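Local coordinates for putative PadR-family transcriptional regulatory protein (Bacteroides fragilis, PDB 5H20) that probably regulates transcription by binding DNA as a dimer through a winged helix-turn-helix domain, as other PadR-family proteins do, at residues M20-K25 / I34-E39. Sequence-based numbering, arbitrary orientation.
Sequences MLLLHK and IQKLKE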
loop_
_atom_site.group_PDB
_atom_site.type_symbol
_atom_site.label_atom_id
_atom_site.label_comp_id
_atom_site.label_asym_id
_atom_site.label_seq_id
_atom_site.Cartn_x
_atom_site.Cartn_y
_atom_site.Cartn_z
ATOM N N MET A 20 -1.242 9.721 -6.600
ATOM C CA MET A 20 -2.231 9.364 -7.628
ATOM C C MET A 20 -3.620 9.868 -7.252
ATOM O O MET A 20 -4.346 10.386 -8.116
ATOM C CB MET A 20 -2.251 7.862 -7.884
ATOM C CG MET A 20 -1.008 7.350 -8.583
ATOM S SD MET A 20 -1.177 5.630 -9.080
ATOM C CE MET A 20 -0.736 4.794 -7.555
ATOM N N LEU A 21 -3.965 9.735 -5.967
ATOM C CA LEU A 21 -5.187 10.327 -5.407
ATOM C C LEU A 21 -5.281 11.832 -5.643
ATOM O O LEU A 21 -6.282 12.303 -6.183
ATOM C CB LEU A 21 -5.335 10.031 -3.904
ATOM C CG LEU A 21 -6.497 9.165 -3.426
ATOM C CD1 LEU A 21 -6.567 9.232 -1.910
ATOM C CD2 LEU A 21 -7.838 9.598 -4.012
ATOM N N LEU A 22 -4.238 12.570 -5.252
ATOM C CA LEU A 22 -4.193 14.034 -5.407
ATOM C C LEU A 22 -4.201 14.502 -6.866
ATOM O O LEU A 22 -4.747 15.560 -7.168
ATOM C CB LEU A 22 -3.020 14.651 -4.623
ATOM C CG LEU A 22 -3.054 14.606 -3.077
ATOM C CD1 LEU A 22 -1.661 14.787 -2.487
ATOM C CD2 LEU A 22 -4.012 15.624 -2.471
ATOM N N LEU A 23 -3.642 13.694 -7.765
ATOM C CA LEU A 23 -3.581 14.041 -9.192
ATOM C C LEU A 23 -4.815 13.655 -10.018
ATOM O O LEU A 23 -4.963 14.104 -11.156
ATOM C CB LEU A 23 -2.295 13.492 -9.828
ATOM C CG LEU A 23 -1.015 14.268 -9.500
ATOM C CD1 LEU A 23 0.191 13.456 -9.912
ATOM C CD2 LEU A 23 -0.947 15.651 -10.153
ATOM N N HIS A 24 -5.701 12.843 -9.429
ATOM C CA HIS A 24 -6.821 12.243 -10.161
ATOM C C HIS A 24 -7.846 13.252 -10.674
ATOM O O HIS A 24 -8.411 13.050 -11.749
ATOM C CB HIS A 24 -7.464 11.093 -9.365
ATOM C CG HIS A 24 -8.837 11.380 -8.834
ATOM N ND1 HIS A 24 -9.984 11.121 -9.557
ATOM C CD2 HIS A 24 -9.246 11.882 -7.645
ATOM C CE1 HIS A 24 -11.040 11.464 -8.840
ATOM N NE2 HIS A 24 -10.620 11.930 -7.678
ATOM N N LYS A 25 -8.077 14.328 -9.922
ATOM C CA LYS A 25 -9.000 15.368 -10.380
ATOM C C LYS A 25 -8.273 16.508 -11.085
ATOM O O LYS A 25 -8.697 16.941 -12.160
ATOM C CB LYS A 25 -9.877 15.884 -9.239
ATOM C CG LYS A 25 -11.296 16.223 -9.668
ATOM C CD LYS A 25 -12.263 16.028 -8.514
ATOM C CE LYS A 25 -13.711 16.134 -8.958
ATOM N NZ LYS A 25 -14.634 15.855 -7.823
ATOM N N ILE A 34 2.918 19.129 -2.836
ATOM C CA ILE A 34 3.510 19.458 -1.529
ATOM C C ILE A 34 2.555 20.347 -0.720
ATOM O O ILE A 34 2.332 20.088 0.470
ATOM C CB ILE A 34 4.936 20.084 -1.663
ATOM C CG1 ILE A 34 5.932 19.035 -2.187
ATOM C CG2 ILE A 34 5.433 20.688 -0.332
ATOM C CD1 ILE A 34 7.186 19.619 -2.863
ATOM N N GLN A 35 1.971 21.344 -1.387
ATOM C CA GLN A 35 1.054 22.299 -0.762
ATOM C C GLN A 35 -0.265 21.665 -0.307
ATOM O O GLN A 35 -0.779 22.004 0.763
ATOM C CB GLN A 35 0.778 23.468 -1.711
ATOM C CG GLN A 35 1.008 24.834 -1.087
ATOM C CD GLN A 35 -0.176 25.345 -0.286
ATOM O OE1 GLN A 35 -0.136 25.373 0.945
ATOM N NE2 GLN A 35 -1.234 25.769 -0.985
ATOM N N LYS A 36 -0.808 20.756 -1.122
ATOM C CA LYS A 36 -2.066 20.058 -0.800
ATOM C C LYS A 36 -1.882 19.068 0.341
ATOM O O LYS A 36 -2.804 18.841 1.135
ATOM C CB LYS A 36 -2.641 19.366 -2.036
ATOM C CG LYS A 36 -3.325 20.328 -2.997
ATOM C CD LYS A 36 -3.729 19.632 -4.278
ATOM C CE LYS A 36 -4.402 20.601 -5.236
ATOM N NZ LYS A 36 -5.054 19.852 -6.338
ATOM N N LEU A 37 -0.682 18.493 0.404
ATOM C CA LEU A 37 -0.239 17.694 1.522
ATOM C C LEU A 37 -0.142 18.532 2.809
ATOM O O LEU A 37 -0.539 18.060 3.875
ATOM C CB LEU A 37 1.094 16.998 1.191
ATOM C CG LEU A 37 1.060 15.818 0.200
ATOM C CD1 LEU A 37 2.426 15.580 -0.415
ATOM C CD2 LEU A 37 0.548 14.532 0.830
ATOM N N LYS A 38 0.371 19.765 2.697
ATOM C CA LYS A 38 0.496 20.702 3.828
ATOM C C LYS A 38 -0.861 21.010 4.467
ATOM O O LYS A 38 -0.988 21.013 5.701
ATOM C CB LYS A 38 1.213 21.992 3.390
ATOM C CG LYS A 38 1.471 23.024 4.486
ATOM C CD LYS A 38 2.742 22.725 5.262
ATOM C CE LYS A 38 3.027 23.805 6.294
ATOM N NZ LYS A 38 4.150 23.401 7.182
ATOM N N GLU A 39 -1.858 21.250 3.613
ATOM C CA GLU A 39 -3.258 21.434 3.999
ATOM C C GLU A 39 -3.854 20.206 4.686
ATOM O O GLU A 39 -4.766 20.339 5.498
ATOM C CB GLU A 39 -4.102 21.785 2.766
ATOM C CG GLU A 39 -4.041 23.247 2.353
ATOM C CD GLU A 39 -4.499 23.481 0.921
ATOM O OE1 GLU A 39 -5.580 22.982 0.522
ATOM O OE2 GLU A 39 -3.772 24.180 0.186
HETATM O O HOH W 1 -3.563 18.133 -7.777
#
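Leu22 on helix 5-23 faces Lys36 on helix 30-39, and the CA atoms of Leu22 and Lys36, 7.9 Å apart, are the nearest pair of CA atoms across the two segments. Residues 20-23 belong to helix 5-23, residues 34-39 to helix 30-39, which follows after a short link.

Leu22 is the one residue of 20-25 that reaches across, and its forked end divides between two partners. Leu22 CD1 packs 4.0 Å from Leu37 CG, with Leu37 CD2 equally near, while Leu22 CD2 lies 4.0 Å from Lys36 CB. Branched and wholly apolar, leucine suits this buried place between the helices. Leu37 leaves its helix to one side, but its fork still meets Leu22. Lysine suits this partly exposed position because it combines an apolar stem with a charged tip. With CG beside its own backbone N (chi1 -77°) and the chain extended beyond, Lys36 runs past Leu22 in the opposite direction and carries NZ toward the carbonyl of Leu22. There Lys36 NZ gives a 2.7 Å hydrogen bond to a water, which in turn donates to Leu22 O at 2.9 Å; NZ also forms a salt bridge with Glu26.

The contact joins the first two helices of the PadR-like winged helix-turn-helix domain. Leu37 also packs on Leu42 and Val44, ahead of helix 46-58, whereas Leu22 also touches Thr101 of the second subunit. Nearby, Met20 and His24 turn to helix 82-97 and to Leu80 at the end of strand 75-80.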